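Side-chain contacts in chitinase (PDB 5XSW), which probably hydrolyses chitin as an endochitinase and is represented here by its C-terminal part, with a glycan bound in its pocket: residues A[131-134]-A[138-141]; A[259-262]-A[267-270]; A[274-279]-A[410-415]. All coordinates share one frame; numbering follows the deposited sequence.

Interaction 1 (A[131-134]-A[138-141])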
loop_
_atom_site.group_PDB
_atom_site.type_symbol
_atom_site.label_atom_id
_atom_site.label_comp_id
_atom_site.label_asym_id
_atom_site.label_seq_id
_atom_site.Cartn_x
_atom_site.Cartn_y
_atom_site.Cartn_z
ATOM N N ASP A 131 34.787 20.704 19.971
ATOM C CA ASP A 131 33.621 19.978 20.374
ATOM C C ASP A 131 32.991 19.243 19.143
ATOM O O ASP A 131 32.106 18.410 19.315
ATOM C CB ASP A 131 32.579 20.895 21.007
ATOM C CG ASP A 131 33.025 21.425 22.368
ATOM O OD1 ASP A 131 33.789 20.707 23.019
ATOM O OD2 ASP A 131 32.593 22.531 22.764
ATOM N N LEU A 132 33.456 19.568 17.946
ATOM C CA LEU A 132 32.914 18.966 16.727
ATOM C C LEU A 132 33.853 17.951 16.164
ATOM O O LEU A 132 33.412 16.952 15.656
ATOM C CB LEU A 132 32.622 20.038 15.635
ATOM C CG LEU A 132 31.554 21.059 15.968
ATOM C CD1 LEU A 132 31.511 22.199 14.909
ATOM C CD2 LEU A 132 30.145 20.437 16.105
ATOM N N ILE A 133 35.151 18.234 16.176
ATOM C CA ILE A 133 36.126 17.388 15.499
ATOM C C ILE A 133 37.071 16.748 16.513
ATOM O O ILE A 133 37.905 17.418 17.111
ATOM C CB ILE A 133 36.929 18.162 14.465
ATOM C CG1 ILE A 133 35.980 18.829 13.430
ATOM C CG2 ILE A 133 37.984 17.259 13.822
ATOM C CD1 ILE A 133 36.704 19.423 12.212
ATOM N N ALA A 134 36.926 15.448 16.711
ATOM C CA ALA A 134 37.723 14.735 17.710
ATOM C C ALA A 134 39.164 14.658 17.256
ATOM O O ALA A 134 40.093 14.838 18.031
ATOM C CB ALA A 134 37.162 13.317 17.937
ATOM N N SER A 138 42.461 12.534 11.036
ATOM C CA SER A 138 41.570 11.494 10.529
ATOM C C SER A 138 40.342 12.131 9.820
ATOM O O SER A 138 39.950 11.705 8.745
ATOM C CB SER A 138 41.153 10.582 11.669
ATOM O OG SER A 138 40.244 9.584 11.204
ATOM N N TYR A 139 39.798 13.192 10.398
ATOM C CA TYR A 139 38.617 13.837 9.865
ATOM C C TYR A 139 38.851 14.321 8.429
ATOM O O TYR A 139 37.953 14.144 7.602
ATOM C CB TYR A 139 38.192 14.976 10.792
ATOM C CG TYR A 139 36.885 15.719 10.492
ATOM C CD1 TYR A 139 36.850 16.763 9.550
ATOM C CD2 TYR A 139 35.719 15.448 11.223
ATOM C CE1 TYR A 139 35.651 17.507 9.312
ATOM C CE2 TYR A 139 34.539 16.164 10.987
ATOM C CZ TYR A 139 34.533 17.185 10.018
ATOM O OH TYR A 139 33.395 17.900 9.817
ATOM N N TYR A 140 40.051 14.845 8.110
ATOM C CA TYR A 140 40.314 15.450 6.788
ATOM C C TYR A 140 41.145 14.576 5.904
ATOM O O TYR A 140 41.470 14.965 4.806
ATOM C CB TYR A 140 40.997 16.838 6.903
ATOM C CG TYR A 140 40.147 17.887 7.546
ATOM C CD1 TYR A 140 39.074 18.469 6.861
ATOM C CD2 TYR A 140 40.401 18.323 8.845
ATOM C CE1 TYR A 140 38.284 19.448 7.458
ATOM C CE2 TYR A 140 39.572 19.280 9.475
ATOM C CZ TYR A 140 38.529 19.850 8.762
ATOM O OH TYR A 140 37.716 20.804 9.336
ATOM N N ASP A 141 41.443 13.362 6.356
ATOM C CA ASP A 141 42.272 12.453 5.609
ATOM C C ASP A 141 41.600 12.005 4.294
ATOM O O ASP A 141 40.503 11.437 4.295
ATOM C CB ASP A 141 42.598 11.237 6.483
ATOM C CG ASP A 141 43.585 10.281 5.832
ATOM O OD1 ASP A 141 43.955 10.453 4.638
ATOM O OD2 ASP A 141 43.987 9.326 6.521
#

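Interaction 2 (A[259-262]-A[267-270]). With PO4 (phosphate ion), chain E.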
loop_
_atom_site.group_PDB
_atom_site.type_symbol
_atom_site.label_atom_id
_atom_site.label_comp_id
_atom_site.label_asym_id
_atom_site.label_seq_id
_atom_site.Cartn_x
_atom_site.Cartn_y
_atom_site.Cartn_z
ATOM N N GLN A 259 1.402 2.091 2.501
ATOM C CA GLN A 259 1.672 1.152 3.606
ATOM C C GLN A 259 2.760 1.683 4.589
ATOM O O GLN A 259 2.621 1.609 5.839
ATOM C CB GLN A 259 2.075 -0.191 2.984
ATOM C CG GLN A 259 2.551 -1.263 3.950
ATOM C CD GLN A 259 3.002 -2.489 3.182
ATOM O OE1 GLN A 259 2.415 -3.563 3.309
ATOM N NE2 GLN A 259 3.965 -2.303 2.313
ATOM N N ILE A 260 3.848 2.248 4.067
ATOM C CA ILE A 260 4.878 2.718 5.017
ATOM C C ILE A 260 4.464 3.974 5.739
ATOM O O ILE A 260 4.791 4.150 6.916
ATOM C CB ILE A 260 6.273 2.920 4.365
ATOM C CG1 ILE A 260 6.261 4.001 3.314
ATOM C CG2 ILE A 260 6.796 1.574 3.837
ATOM C CD1 ILE A 260 7.611 4.117 2.550
ATOM N N LYS A 261 3.644 4.817 5.108
ATOM C CA LYS A 261 2.949 5.856 5.845
ATOM C C LYS A 261 2.099 5.296 7.006
ATOM O O LYS A 261 2.111 5.830 8.143
ATOM C CB LYS A 261 2.054 6.651 4.843
ATOM C CG LYS A 261 1.573 7.936 5.225
ATOM C CD LYS A 261 0.829 8.593 3.982
ATOM C CE LYS A 261 -0.149 9.587 4.549
ATOM N NZ LYS A 261 -0.843 10.209 3.380
ATOM N N ALA A 262 1.340 4.231 6.760
ATOM C CA ALA A 262 0.537 3.639 7.854
ATOM C C ALA A 262 1.443 3.092 8.990
ATOM O O ALA A 262 1.149 3.228 10.172
ATOM C CB ALA A 262 -0.363 2.475 7.314
ATOM N N ILE A 267 7.156 9.054 11.371
ATOM C CA ILE A 267 7.988 9.621 10.289
ATOM C C ILE A 267 7.146 10.475 9.277
ATOM O O ILE A 267 7.573 11.543 8.864
ATOM C CB ILE A 267 8.731 8.493 9.513
ATOM C CG1 ILE A 267 9.707 7.768 10.463
ATOM C CG2 ILE A 267 9.551 9.076 8.326
ATOM C CD1 ILE A 267 10.339 6.482 9.833
ATOM N N PHE A 268 5.955 9.999 8.932
ATOM C CA PHE A 268 5.138 10.641 7.883
ATOM C C PHE A 268 3.947 11.372 8.452
ATOM O O PHE A 268 3.156 10.750 9.153
ATOM C CB PHE A 268 4.629 9.573 6.906
ATOM C CG PHE A 268 5.709 8.932 6.120
ATOM C CD1 PHE A 268 6.257 9.571 5.005
ATOM C CD2 PHE A 268 6.191 7.683 6.484
ATOM C CE1 PHE A 268 7.273 8.965 4.263
ATOM C CE2 PHE A 268 7.198 7.095 5.760
ATOM C CZ PHE A 268 7.738 7.723 4.641
ATOM N N PRO A 269 3.811 12.689 8.141
ATOM C CA PRO A 269 2.546 13.345 8.506
ATOM C C PRO A 269 1.390 12.805 7.651
ATOM O O PRO A 269 1.624 12.236 6.580
ATOM C CB PRO A 269 2.828 14.837 8.221
ATOM C CG PRO A 269 3.845 14.824 7.055
ATOM C CD PRO A 269 4.703 13.547 7.340
ATOM N N ASP A 270 0.153 13.002 8.098
ATOM C CA ASP A 270 -1.004 12.470 7.381
ATOM C C ASP A 270 -1.151 13.079 5.986
ATOM O O ASP A 270 -1.814 12.481 5.141
ATOM C CB ASP A 270 -2.307 12.740 8.181
ATOM C CG ASP A 270 -2.399 11.890 9.482
ATOM O OD1 ASP A 270 -1.739 10.833 9.578
ATOM O OD2 ASP A 270 -3.151 12.274 10.400
HETATM P P PO4 E . 5.114 -4.715 -0.002
HETATM O O1 PO4 E . 4.961 -3.544 -0.902
HETATM O O2 PO4 E . 5.254 -4.387 1.459
HETATM O O3 PO4 E . 3.905 -5.578 -0.247
HETATM O O4 PO4 E . 6.333 -5.509 -0.213
HETATM O O HOH W 1 1.564 8.385 8.878
#

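Interaction 3 (A[274-279]-A[410-415])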
loop_
_atom_site.group_PDB
_atom_site.type_symbol
_atom_site.label_atom_id
_atom_site.label_comp_id
_atom_site.label_asym_id
_atom_site.label_seq_id
_atom_site.Cartn_x
_atom_site.Cartn_y
_atom_site.Cartn_z
ATOM N N HIS A 274 2.176 10.549 -2.273
ATOM C CA HIS A 274 3.144 9.774 -3.062
ATOM C C HIS A 274 3.883 10.577 -4.150
ATOM O O HIS A 274 5.154 10.652 -4.194
ATOM C CB HIS A 274 2.429 8.575 -3.702
ATOM C CG HIS A 274 3.260 7.874 -4.737
ATOM N ND1 HIS A 274 3.239 8.223 -6.078
ATOM C CD2 HIS A 274 4.171 6.888 -4.624
ATOM C CE1 HIS A 274 4.106 7.477 -6.739
ATOM N NE2 HIS A 274 4.647 6.620 -5.890
ATOM N N ASP A 275 3.125 11.174 -5.078
ATOM C CA ASP A 275 3.798 11.872 -6.194
ATOM C C ASP A 275 4.599 13.068 -5.652
ATOM O O ASP A 275 5.718 13.330 -6.098
ATOM C CB ASP A 275 2.770 12.324 -7.320
ATOM C CG ASP A 275 2.141 11.116 -8.112
ATOM O OD1 ASP A 275 2.228 9.925 -7.696
ATOM O OD2 ASP A 275 1.478 11.347 -9.156
ATOM N N ASP A 276 4.088 13.765 -4.651
ATOM C CA ASP A 276 4.854 14.871 -4.114
ATOM C C ASP A 276 6.239 14.437 -3.516
ATOM O O ASP A 276 7.238 15.196 -3.595
ATOM C CB ASP A 276 4.067 15.586 -3.015
ATOM C CG ASP A 276 4.848 16.805 -2.424
ATOM O OD1 ASP A 276 5.379 17.570 -3.241
ATOM O OD2 ASP A 276 4.945 17.015 -1.169
ATOM N N TYR A 277 6.281 13.249 -2.895
ATOM C CA TYR A 277 7.500 12.781 -2.206
ATOM C C TYR A 277 8.444 12.090 -3.170
ATOM O O TYR A 277 9.633 12.093 -2.920
ATOM C CB TYR A 277 7.174 11.813 -1.044
ATOM C CG TYR A 277 6.766 12.535 0.238
ATOM C CD1 TYR A 277 5.754 13.521 0.229
ATOM C CD2 TYR A 277 7.411 12.264 1.441
ATOM C CE1 TYR A 277 5.391 14.173 1.381
ATOM C CE2 TYR A 277 7.044 12.886 2.606
ATOM C CZ TYR A 277 6.037 13.867 2.563
ATOM O OH TYR A 277 5.656 14.517 3.708
ATOM N N MET A 278 7.928 11.486 -4.257
ATOM C CA MET A 278 8.750 10.621 -5.102
ATOM C C MET A 278 9.092 11.267 -6.470
ATOM O O MET A 278 10.127 10.966 -7.060
ATOM C CB MET A 278 8.065 9.284 -5.396
ATOM C CG MET A 278 7.634 8.442 -4.121
ATOM S SD MET A 278 9.080 8.338 -2.989
ATOM C CE MET A 278 10.146 7.575 -4.075
ATOM N N LYS A 279 8.201 12.100 -6.993
ATOM C CA LYS A 279 8.365 12.531 -8.386
ATOM C C LYS A 279 9.362 13.715 -8.502
ATOM O O LYS A 279 9.089 14.821 -8.059
ATOM C CB LYS A 279 6.985 12.937 -9.001
ATOM C CG LYS A 279 7.098 13.313 -10.544
ATOM C CD LYS A 279 5.660 13.870 -11.003
ATOM C CE LYS A 279 5.669 14.211 -12.512
ATOM N NZ LYS A 279 4.584 15.212 -12.760
ATOM N N ARG A 410 11.720 19.578 7.670
ATOM C CA ARG A 410 10.640 19.969 8.596
ATOM C C ARG A 410 9.255 19.931 7.950
ATOM O O ARG A 410 8.258 19.590 8.614
ATOM C CB ARG A 410 10.885 21.390 9.119
ATOM C CG ARG A 410 9.987 21.750 10.303
ATOM C CD ARG A 410 10.453 23.040 10.939
ATOM N NE ARG A 410 9.664 23.380 12.125
ATOM C CZ ARG A 410 9.636 24.597 12.674
ATOM N NH1 ARG A 410 10.363 25.585 12.146
ATOM N NH2 ARG A 410 8.882 24.824 13.748
ATOM N N GLN A 411 9.177 20.307 6.678
ATOM C CA GLN A 411 7.901 20.253 5.947
ATOM C C GLN A 411 7.418 18.840 5.669
ATOM O O GLN A 411 6.207 18.567 5.640
ATOM C CB GLN A 411 8.017 20.950 4.592
ATOM C CG GLN A 411 8.198 22.483 4.674
ATOM C CD GLN A 411 8.582 23.120 3.304
ATOM O OE1 GLN A 411 8.662 22.431 2.270
ATOM N NE2 GLN A 411 8.815 24.432 3.312
ATOM N N LYS A 412 8.352 17.943 5.379
ATOM C CA LYS A 412 7.938 16.634 4.873
ATOM C C LYS A 412 8.000 15.455 5.865
ATOM O O LYS A 412 7.358 14.430 5.625
ATOM C CB LYS A 412 8.785 16.279 3.648
ATOM C CG LYS A 412 8.752 17.447 2.590
ATOM C CD LYS A 412 7.334 17.597 1.993
ATOM C CE LYS A 412 7.307 18.779 0.926
ATOM N NZ LYS A 412 5.916 18.851 0.359
ATOM N N PHE A 413 8.788 15.586 6.928
ATOM C CA PHE A 413 8.891 14.522 7.921
ATOM C C PHE A 413 8.527 14.961 9.346
ATOM O O PHE A 413 8.469 16.151 9.645
ATOM C CB PHE A 413 10.310 13.913 7.860
ATOM C CG PHE A 413 10.622 13.317 6.491
ATOM C CD1 PHE A 413 9.945 12.179 6.042
ATOM C CD2 PHE A 413 11.544 13.899 5.680
ATOM C CE1 PHE A 413 10.204 11.626 4.799
ATOM C CE2 PHE A 413 11.843 13.359 4.424
ATOM C CZ PHE A 413 11.161 12.244 3.948
ATOM N N PHE A 414 8.246 13.969 10.192
ATOM C CA PHE A 414 7.758 14.181 11.568
ATOM C C PHE A 414 6.350 14.705 11.529
ATOM O O PHE A 414 5.850 15.202 10.505
ATOM C CB PHE A 414 8.644 15.131 12.390
ATOM C CG PHE A 414 10.070 14.681 12.509
ATOM C CD1 PHE A 414 10.420 13.703 13.412
ATOM C CD2 PHE A 414 11.064 15.272 11.738
ATOM C CE1 PHE A 414 11.769 13.279 13.536
ATOM C CE2 PHE A 414 12.393 14.874 11.836
ATOM C CZ PHE A 414 12.753 13.868 12.742
ATOM N N ARG A 415 5.722 14.578 12.672
ATOM C CA ARG A 415 4.317 14.896 12.906
ATOM C C ARG A 415 4.337 16.046 13.913
ATOM O O ARG A 415 5.277 16.162 14.698
ATOM C CB ARG A 415 3.630 13.597 13.402
ATOM C CG ARG A 415 2.201 13.560 13.741
ATOM C CD ARG A 415 1.765 12.108 14.002
ATOM N NE ARG A 415 1.732 11.359 12.741
ATOM C CZ ARG A 415 0.632 11.022 12.086
ATOM N NH1 ARG A 415 -0.571 11.325 12.580
ATOM N NH2 ARG A 415 0.741 10.379 10.925
HETATM O O HOH W 2 7.124 20.072 -2.216
#

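Interaction 1 (A[131-134]-A[138-141])
Ile133 lies across one face of the Tyr139 ring in a CH-pi contact, within a loop-helix turn packed on helices 421-439 and 449-461. Residues 131-134 form the loop just before helix 136-139, and residues 138-141 run from that helix into the chain beyond. The chain folds back on itself, and no hydrogen bond joins the two segments. The methyl CD1 of Ile133 makes the closest approach to both tyrosines. It stands over the middle of the ring, 3.7 Å from the Tyr139 centroid and only 13° off the ring normal. The isoleucine side chain runs at about a right angle to Tyr139. CG1, which carries that methyl, lies 3.9 Å from Tyr139 CE2; the other branch, CG2, sits by the root of the ring, 3.8 Å from Tyr139 CB. In Ile133 it is CG2 that lies opposite the backbone N, while CG1 sits beside it (chi1 -57°); the extended chi2 then carries CD1 out over the ring. Tyr139 has CG anti to the backbone N (chi1 -174°), which places the ring beside the isoleucine. The two tyrosines also meet. Tyr139 CD1 stands 3.5 Å above the plane of the Tyr140 ring, over its centre, and Tyr140 CD1 lies in the plane of the Tyr139 ring, at its edge. Leu438 of helix 421-439 touches both Ile133 and Tyr139. The Tyr139 hydroxyl is hydrogen-bonded to Asp452 of helix 449-461, and the Tyr140 ring stacks with His441. The isoleucine methyl thus serves two tyrosines at once. It reaches Tyr140 obliquely, 3.9 Å from Tyr140 CZ, and its nearest atom there is the phenol oxygen, with Ile133 CD1 3.3 Å from Tyr140 OH.

Interaction 2 (A[259-262]-A[267-270])
Three oxygens hold Lys261 NZ. It donates to the backbone O of Asp270 at 3.0 Å, is hydrogen-bonded to the carbonyl O of Ala272, and makes a salt bridge to Asp476 of the second subunit. The Asp270 bond comes in from above the carbonyl plane, 53° out of it. The lysine gets there as an extended chain, with CG anti to the backbone N (chi1 -162°). Its CE passes 3.8 Å from Pro269 O on the way. Lower down, Lys261 CG rests 3.9 Å from Phe268 CB. The Phe268 ring is tilted against the helix, so that CD2 lies 3.8 Å from Lys261 CA. Ile260 adds a looser apolar touch, its CG1 4.1 Å from Phe268 CE2. A water ties the backbones together, donating to Lys261 O at 2.7 Å and to Phe268 O. An alanine in place of Lys261 would probably leave the Asp270 and Ala272 carbonyls without this donor and Asp476 of the second subunit without its mate. On the helix, Gln259 NE2 holds O2 of a phosphate ion, probably from the crystallisation liquor, at 2.6 Å. Ser254 and Gly255 of the second subunit bind the same ion. This is a loop folding back on the end of the helix it leaves, 254-263, and it is tied there by a lysine, a bridging water and the Phe268 packing, beside the subunit interface.

Interaction 3 (A[274-279]-A[410-415])
The contact joins two helices far apart in the sequence: Asp276 and Tyr277 of the short helix 274-278 meet Lys412 and Phe413, where helix 399-412 ends. Lys412 is engaged at both its side chain and its backbone. Its NZ forms a salt bridge with Asp276 OD2 at 2.6 Å, using the syn lone pair of that oxygen. A water also bridges the pair, accepting from Lys412 NZ and donating to Asp276 OD1 at 3.2 Å. The bend at chi2 (-67°), with the chain straight beyond it, carries NZ to the aspartate, whose side chain the lysine crosses at about a right angle. The backbone carbonyl of Lys412 takes the second bond. Tyr277 OH donates to Lys412 O at 2.6 Å, in the carbonyl plane and on a lone pair. Lys412 CB lies 3.6 Å from Tyr277 OH, packing beside the phenol. Next to it, the edge of Tyr277 is turned to the face of Phe413 in an offset edge-to-face pair, with centroids 5.9 Å apart and planes at 90°. Lys412 also touches Thr291 and Phe413 touches Ile294, both on helix 288-311. Tyr277 O is hydrogen-bonded to Thr291. It is a tertiary helix-helix contact, in which the C-terminal end of helix 399-412 and the residue after it meet the short helix 274-278.

Interaction 1 is buried and apolar between its segments, with one isoleucine packed on a tyrosine ring and reaching a second tyrosine. Interactions 2 and 3 are partly buried and mix packing with charged and polar bonds. Interactions 1 and 2 lie on opposite sides of the chain's centre. Interactions 2 and 3 touch. Ile267 O is 2.8 Å from Phe414 N, a probable hydrogen bond, and Asp270 and Arg415 form a salt bridge. Both also pack on helix 288-311. Interactions 1 and 2 are local, between segments a few residues apart, whereas interaction 3 joins helices far apart in sequence. The second subunit meets interaction 2 directly, but near interaction 3 it reaches only Asp275, which takes no part.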